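Local atomic coordinates of terminal oxygenase component of carbazole (Janthinobacterium sp., PDB entry 7BUG), a protein that catalyses, as the terminal oxygenase of carbazole 1,9a-dioxygenase, the angular dioxygenation of carbazole to an unstable cis-hydrodiol, using a Rieske [2Fe-2S] cluster and a mononuclear iron. Residues 27-32 and 146-151; 130-135 and 151-156. One frame throughout, in Å; residues are numbered along the deposited sequence.

From the N terminus, after two short helices, the chain lays down strand 28-32 at one edge of the six-stranded antiparallel sheet, then builds the rest of the Rieske domain before returning through 130-135, whose strand 132-137 pairs with it. The connecting loop that follows leads to strand 158-167 of the seven-stranded sheet. Contact 1 (27-32 with 146-151) closes a long loop of 113 residues; contact 2 (130-135 with 151-156) closes a short one of 15. The two cross, since their segments alternate along the chain, and they share P151. Y30 and I135 join them directly through the sheet, so one linker is held against two neighbouring strands between the two domains.

Contact 1. Residues 27-32 and 146-151; sequences NHWYPV and ARDTPP. With MXE (2-methoxyethanol), chain N.
A buried, polar contact built on one carboxylate joins the edge strand 28-32 of the Rieske domain's antiparallel sheet to the linker that leads into the catalytic domain. D148 carries it. Its CG stands beside its own backbone N (chi1 -73°), which turns the carboxylate to the strand. There OD2 accepts a hydrogen bond from the backbone N of W29 at 2.9 Å, on the anti side and somewhat out of the carboxylate plane, while OD1 takes one from H28 ND1 at 3.1 Å, nearly straight (166°). OD1 lies in the imidazole plane, whereas ND1 meets it from above the carboxylate plane.

R147 holds the same carboxylate side-on from within the linker, NE to OD1 and NH2 to OD2, the latter a salt bridge of 2.9 Å on the syn lone pair. H28 ND1 and R147 NE reach OD1 from opposite faces. A bend at chi3 (61°) brings the guanidinium round to its neighbour, and the edge of the group continues to the strand: NH2 also donates to N27 O at 2.9 Å, in the carbonyl plane, and a water links N27 O to NH1. A second water joins W29 O to D148 O. The side chain of W29 crosses that of D148 at about a right angle, its CD1 edge 3.6 Å from D148 OD2, while its NE1 is bonded to P143 O further up the linker. The far nitrogen of H28, NE2, accepts from the backbone N of Q374, bringing in the C-terminal part of the chain.

With four donors on its two oxygens, D148 has its buried charge well compensated and its rotation fixed; such surroundings would be expected to keep it ionised and to favour the ND1-protonated form of H28.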
loop_
_atom_site.group_PDB
_atom_site.type_symbol
_atom_site.label_atom_id
_atom_site.label_comp_id
_atom_site.label_asym_id
_atom_site.label_seq_id
_atom_site.Cartn_x
_atom_site.Cartn_y
_atom_site.Cartn_z
ATOM N N ASN A 27 -5.884 29.136 4.766
ATOM C CA ASN A 27 -6.288 30.484 5.211
ATOM C C ASN A 27 -7.797 30.529 5.481
ATOM O O ASN A 27 -8.443 31.548 5.210
ATOM C CB ASN A 27 -5.796 31.524 4.192
ATOM C CG ASN A 27 -4.307 31.432 4.001
ATOM O OD1 ASN A 27 -3.578 31.459 4.983
ATOM N ND2 ASN A 27 -3.822 31.273 2.778
ATOM N N HIS A 28 -8.370 29.461 6.076
ATOM C CA HIS A 28 -9.720 29.447 6.639
ATOM C C HIS A 28 -9.675 28.786 8.018
ATOM O O HIS A 28 -8.724 28.065 8.316
ATOM C CB HIS A 28 -10.728 28.692 5.752
ATOM C CG HIS A 28 -10.956 29.243 4.393
ATOM N ND1 HIS A 28 -12.019 30.050 4.120
ATOM C CD2 HIS A 28 -10.275 29.090 3.248
ATOM C CE1 HIS A 28 -11.944 30.374 2.821
ATOM N NE2 HIS A 28 -10.919 29.795 2.251
ATOM N N TRP A 29 -10.692 29.068 8.787
ATOM C CA TRP A 29 -11.019 28.419 10.054
ATOM C C TRP A 29 -11.669 27.068 9.772
ATOM O O TRP A 29 -12.561 27.022 8.933
ATOM C CB TRP A 29 -11.961 29.282 10.871
ATOM C CG TRP A 29 -11.388 30.559 11.388
ATOM C CD1 TRP A 29 -11.569 31.805 10.866
ATOM C CD2 TRP A 29 -10.614 30.719 12.585
ATOM N NE1 TRP A 29 -10.932 32.733 11.638
ATOM C CE2 TRP A 29 -10.387 32.112 12.717
ATOM C CE3 TRP A 29 -10.111 29.860 13.562
ATOM C CZ2 TRP A 29 -9.632 32.633 13.758
ATOM C CZ3 TRP A 29 -9.425 30.381 14.620
ATOM C CH2 TRP A 29 -9.184 31.749 14.714
ATOM N N TYR A 30 -11.265 26.073 10.561
ATOM C CA TYR A 30 -11.894 24.736 10.538
ATOM C C TYR A 30 -12.138 24.217 11.950
ATOM O O TYR A 30 -11.241 24.274 12.777
ATOM C CB TYR A 30 -10.965 23.725 9.855
ATOM C CG TYR A 30 -10.782 23.998 8.391
ATOM C CD1 TYR A 30 -11.694 23.546 7.464
ATOM C CD2 TYR A 30 -9.721 24.734 7.935
ATOM C CE1 TYR A 30 -11.514 23.769 6.103
ATOM C CE2 TYR A 30 -9.549 25.019 6.595
ATOM C CZ TYR A 30 -10.439 24.517 5.665
ATOM O OH TYR A 30 -10.220 24.816 4.355
ATOM N N PRO A 31 -13.287 23.593 12.191
ATOM C CA PRO A 31 -13.522 22.895 13.450
ATOM C C PRO A 31 -12.847 21.534 13.467
ATOM O O PRO A 31 -12.821 20.880 12.436
ATOM C CB PRO A 31 -15.033 22.795 13.540
ATOM C CG PRO A 31 -15.448 22.626 12.132
ATOM C CD PRO A 31 -14.482 23.494 11.326
ATOM N N VAL A 32 -12.275 21.152 14.606
ATOM C CA VAL A 32 -11.524 19.863 14.648
ATOM C C VAL A 32 -11.945 19.000 15.829
ATOM O O VAL A 32 -11.650 17.806 15.781
ATOM C CB VAL A 32 -10.022 20.136 14.688
ATOM C CG1 VAL A 32 -9.568 20.794 13.375
ATOM C CG2 VAL A 32 -9.615 20.965 15.859
ATOM N N ALA A 146 -16.706 34.375 12.145
ATOM C CA ALA A 146 -17.980 34.501 11.402
ATOM C C ALA A 146 -17.806 34.364 9.888
ATOM O O ALA A 146 -18.762 33.936 9.252
ATOM C CB ALA A 146 -18.641 35.830 11.704
ATOM N N ARG A 147 -16.691 34.798 9.287
ATOM C CA ARG A 147 -16.473 34.712 7.833
ATOM C C ARG A 147 -16.647 33.259 7.357
ATOM O O ARG A 147 -17.128 33.066 6.222
ATOM C CB ARG A 147 -15.098 35.199 7.427
ATOM C CG ARG A 147 -14.996 35.440 5.931
ATOM C CD ARG A 147 -13.607 35.440 5.418
ATOM N NE ARG A 147 -12.917 34.153 5.643
ATOM C CZ ARG A 147 -11.617 33.981 5.467
ATOM N NH1 ARG A 147 -10.880 34.958 4.928
ATOM N NH2 ARG A 147 -11.033 32.825 5.738
ATOM N N ASP A 148 -16.222 32.307 8.197
ATOM C CA ASP A 148 -16.072 30.883 7.794
ATOM C C ASP A 148 -17.100 30.051 8.536
ATOM O O ASP A 148 -16.896 28.830 8.637
ATOM C CB ASP A 148 -14.655 30.389 8.071
ATOM C CG ASP A 148 -13.614 30.951 7.113
ATOM O OD1 ASP A 148 -13.994 31.410 6.030
ATOM O OD2 ASP A 148 -12.413 30.983 7.508
ATOM N N THR A 149 -18.221 30.634 8.934
ATOM C CA THR A 149 -19.295 29.906 9.642
ATOM C C THR A 149 -20.587 30.316 8.986
ATOM O O THR A 149 -20.701 31.424 8.448
ATOM C CB THR A 149 -19.332 30.156 11.154
ATOM O OG1 THR A 149 -19.454 31.559 11.400
ATOM C CG2 THR A 149 -18.102 29.679 11.876
ATOM N N PRO A 150 -21.578 29.419 8.919
ATOM C CA PRO A 150 -22.817 29.773 8.251
ATOM C C PRO A 150 -23.546 30.817 9.073
ATOM O O PRO A 150 -23.365 30.904 10.291
ATOM C CB PRO A 150 -23.627 28.462 8.272
ATOM C CG PRO A 150 -22.566 27.422 8.429
ATOM C CD PRO A 150 -21.523 28.016 9.361
ATOM N N PRO A 151 -24.471 31.553 8.448
ATOM C CA PRO A 151 -25.304 32.480 9.220
ATOM C C PRO A 151 -26.045 31.746 10.360
ATOM O O PRO A 151 -26.470 30.599 10.181
ATOM C CB PRO A 151 -26.303 33.026 8.188
ATOM C CG PRO A 151 -25.716 32.726 6.839
ATOM C CD PRO A 151 -24.831 31.504 7.031
HETATM O O1 MXE N . -16.638 36.263 14.301
HETATM C C1 MXE N . -16.099 36.709 15.532
HETATM C C2 MXE N . -14.636 37.110 15.456
HETATM O O2 MXE N . -13.866 36.035 15.987
HETATM C C3 MXE N . -12.737 35.513 15.386
HETATM O O HOH W 1 -8.021 34.560 5.004
HETATM O O HOH W 2 -15.256 27.012 9.651
#

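Contact 2. Residues 130-135 and 151-156; sequences KGCVFI and PNFLDD
F153 pushes its ring against strand 132-135 to form the close-packed side of this contact, whereas K130 runs along the linker to its backbone carbonyls; L154 and D156 make its loose side. The phenyl of F153 extends away from its own backbone N (chi1 -180°), which carries CE2 and CZ to the strand. CE2 approaches the edge of the F134 ring, 3.9 Å from CZ, as the two side chains come from opposite directions. At the edge of the F153 ring, CZ meets C132 SG at 4.2 Å. F283 and W285 of the seven-stranded sheet make edge-to-face contacts with F153, and I160 of strand 158-167 touches both F153 and C132. The ring thus fills the seam between the Rieske sheet and the sheet of the catalytic domain, whose family belongs to the Bet v 1-like clan. An alanine at F153 is likely to open a gap between the two sheets and take from F134 and C132 the ring that packs against them.

F153 sits within a type I beta turn running from N152 to D155, closed by D155 N to N152 O at 3.1 Å. N152 ND2 adds a nearly straight bond of 2.7 Å to D155 OD2, on the syn side of the carboxylate. The lysine slides past F153 in the opposite direction. Its CE lies 3.5 Å from F153 O, a buried carbonyl that has no hydrogen-bonding partner in the model. In one of two modelled conformers K130 NZ donates to D155 O at 2.8 Å, tilted 24° from the carbonyl plane, and also to M158 O, where the linker enters strand 158-167. Around the lysine the margin is sparse: L154 CD2 only grazes K130 CG at 4.3 Å, and exposed D156 keeps its OD1 5.6 Å from K130 NZ.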
loop_
_atom_site.group_PDB
_atom_site.type_symbol
_atom_site.label_atom_id
_atom_site.label_comp_id
_atom_site.label_asym_id
_atom_site.label_seq_id
_atom_site.Cartn_x
_atom_site.Cartn_y
_atom_site.Cartn_z
ATOM N N LYS A 130 -19.178 28.190 20.710
ATOM C CA LYS A 130 -20.323 27.237 20.760
ATOM C C LYS A 130 -19.855 25.821 21.135
ATOM O O LYS A 130 -20.421 24.862 20.614
ATOM C CB LYS A 130 -21.074 27.270 19.426
ATOM C CG LYS A 130 -21.629 28.630 19.046
ATOM C CD LYS A 130 -22.462 29.211 20.178
ATOM C CE LYS A 130 -23.545 30.155 19.724
ATOM N NZ LYS A 130 -24.289 30.705 20.883
ATOM N N GLY A 131 -18.843 25.710 21.993
ATOM C CA GLY A 131 -18.288 24.429 22.434
ATOM C C GLY A 131 -17.569 23.695 21.322
ATOM O O GLY A 131 -17.288 22.525 21.514
ATOM N N CYS A 132 -17.180 24.404 20.245
ATOM C CA CYS A 132 -16.403 23.812 19.117
ATOM C C CYS A 132 -15.035 24.469 19.044
ATOM O O CYS A 132 -14.923 25.720 19.207
ATOM C CB CYS A 132 -17.119 23.985 17.791
ATOM S SG CYS A 132 -18.805 23.312 17.810
ATOM N N VAL A 133 -14.010 23.674 18.739
ATOM C CA VAL A 133 -12.627 24.181 18.631
ATOM C C VAL A 133 -12.321 24.413 17.156
ATOM O O VAL A 133 -12.299 23.422 16.406
ATOM C CB VAL A 133 -11.627 23.192 19.245
ATOM C CG1 VAL A 133 -10.178 23.618 19.040
ATOM C CG2 VAL A 133 -11.931 22.949 20.713
ATOM N N PHE A 134 -12.005 25.667 16.811
ATOM C CA PHE A 134 -11.666 26.044 15.417
ATOM C C PHE A 134 -10.195 26.410 15.342
ATOM O O PHE A 134 -9.697 27.191 16.202
ATOM C CB PHE A 134 -12.508 27.250 15.006
ATOM C CG PHE A 134 -13.961 26.990 14.793
ATOM C CD1 PHE A 134 -14.893 27.035 15.822
ATOM C CD2 PHE A 134 -14.405 26.659 13.532
ATOM C CE1 PHE A 134 -16.236 26.742 15.575
ATOM C CE2 PHE A 134 -15.755 26.456 13.288
ATOM C CZ PHE A 134 -16.664 26.525 14.310
ATOM N N ILE A 135 -9.500 25.907 14.333
ATOM C CA ILE A 135 -8.099 26.281 14.037
ATOM C C ILE A 135 -8.092 27.057 12.728
ATOM O O ILE A 135 -8.751 26.615 11.790
ATOM C CB ILE A 135 -7.219 25.016 13.959
ATOM C CG1 ILE A 135 -7.219 24.306 15.308
ATOM C CG2 ILE A 135 -5.812 25.335 13.475
ATOM C CD1 ILE A 135 -6.500 23.004 15.308
ATOM N N PRO A 151 -24.471 31.553 8.448
ATOM C CA PRO A 151 -25.304 32.480 9.220
ATOM C C PRO A 151 -26.045 31.746 10.360
ATOM O O PRO A 151 -26.470 30.599 10.181
ATOM C CB PRO A 151 -26.303 33.026 8.188
ATOM C CG PRO A 151 -25.716 32.726 6.839
ATOM C CD PRO A 151 -24.831 31.504 7.031
ATOM N N ASN A 152 -26.165 32.433 11.506
ATOM C CA ASN A 152 -26.906 32.041 12.744
ATOM C C ASN A 152 -26.080 31.096 13.616
ATOM O O ASN A 152 -26.445 30.893 14.747
ATOM C CB ASN A 152 -28.330 31.529 12.448
ATOM C CG ASN A 152 -29.143 32.565 11.677
ATOM O OD1 ASN A 152 -29.250 32.502 10.459
ATOM N ND2 ASN A 152 -29.605 33.603 12.368
ATOM N N PHE A 153 -25.003 30.471 13.115
ATOM C CA PHE A 153 -24.226 29.528 13.934
ATOM C C PHE A 153 -23.722 30.214 15.200
ATOM O O PHE A 153 -23.766 29.586 16.278
ATOM C CB PHE A 153 -23.063 28.949 13.149
ATOM C CG PHE A 153 -22.235 27.966 13.935
ATOM C CD1 PHE A 153 -22.700 26.680 14.122
ATOM C CD2 PHE A 153 -21.032 28.328 14.525
ATOM C CE1 PHE A 153 -21.971 25.761 14.861
ATOM C CE2 PHE A 153 -20.317 27.421 15.283
ATOM C CZ PHE A 153 -20.772 26.116 15.402
ATOM N N LEU A 154 -23.298 31.481 15.088
ATOM C CA LEU A 154 -22.737 32.230 16.243
ATOM C C LEU A 154 -23.798 33.103 16.950
ATOM O O LEU A 154 -23.411 33.897 17.827
ATOM C CB LEU A 154 -21.565 33.074 15.750
ATOM C CG LEU A 154 -20.375 32.283 15.204
ATOM C CD1 LEU A 154 -19.334 33.231 14.616
ATOM C CD2 LEU A 154 -19.749 31.394 16.263
ATOM N N ASP A 155 -25.078 32.988 16.632
ATOM C CA ASP A 155 -26.131 33.762 17.367
ATOM C C ASP A 155 -25.935 33.549 18.870
ATOM O O ASP A 155 -25.770 32.404 19.274
ATOM C CB ASP A 155 -27.541 33.396 16.902
ATOM C CG ASP A 155 -27.870 33.987 15.549
ATOM O OD1 ASP A 155 -27.008 34.716 15.020
ATOM O OD2 ASP A 155 -28.962 33.674 15.017
ATOM N N ASP A 156 -26.091 34.603 19.689
ATOM C CA ASP A 156 -25.950 34.517 21.160
ATOM C C ASP A 156 -26.770 33.328 21.696
ATOM O O ASP A 156 -26.278 32.645 22.613
ATOM C CB ASP A 156 -26.385 35.826 21.835
ATOM C CG ASP A 156 -26.236 35.813 23.352
ATOM O OD1 ASP A 156 -25.129 35.452 23.824
ATOM O OD2 ASP A 156 -27.243 36.116 24.066
#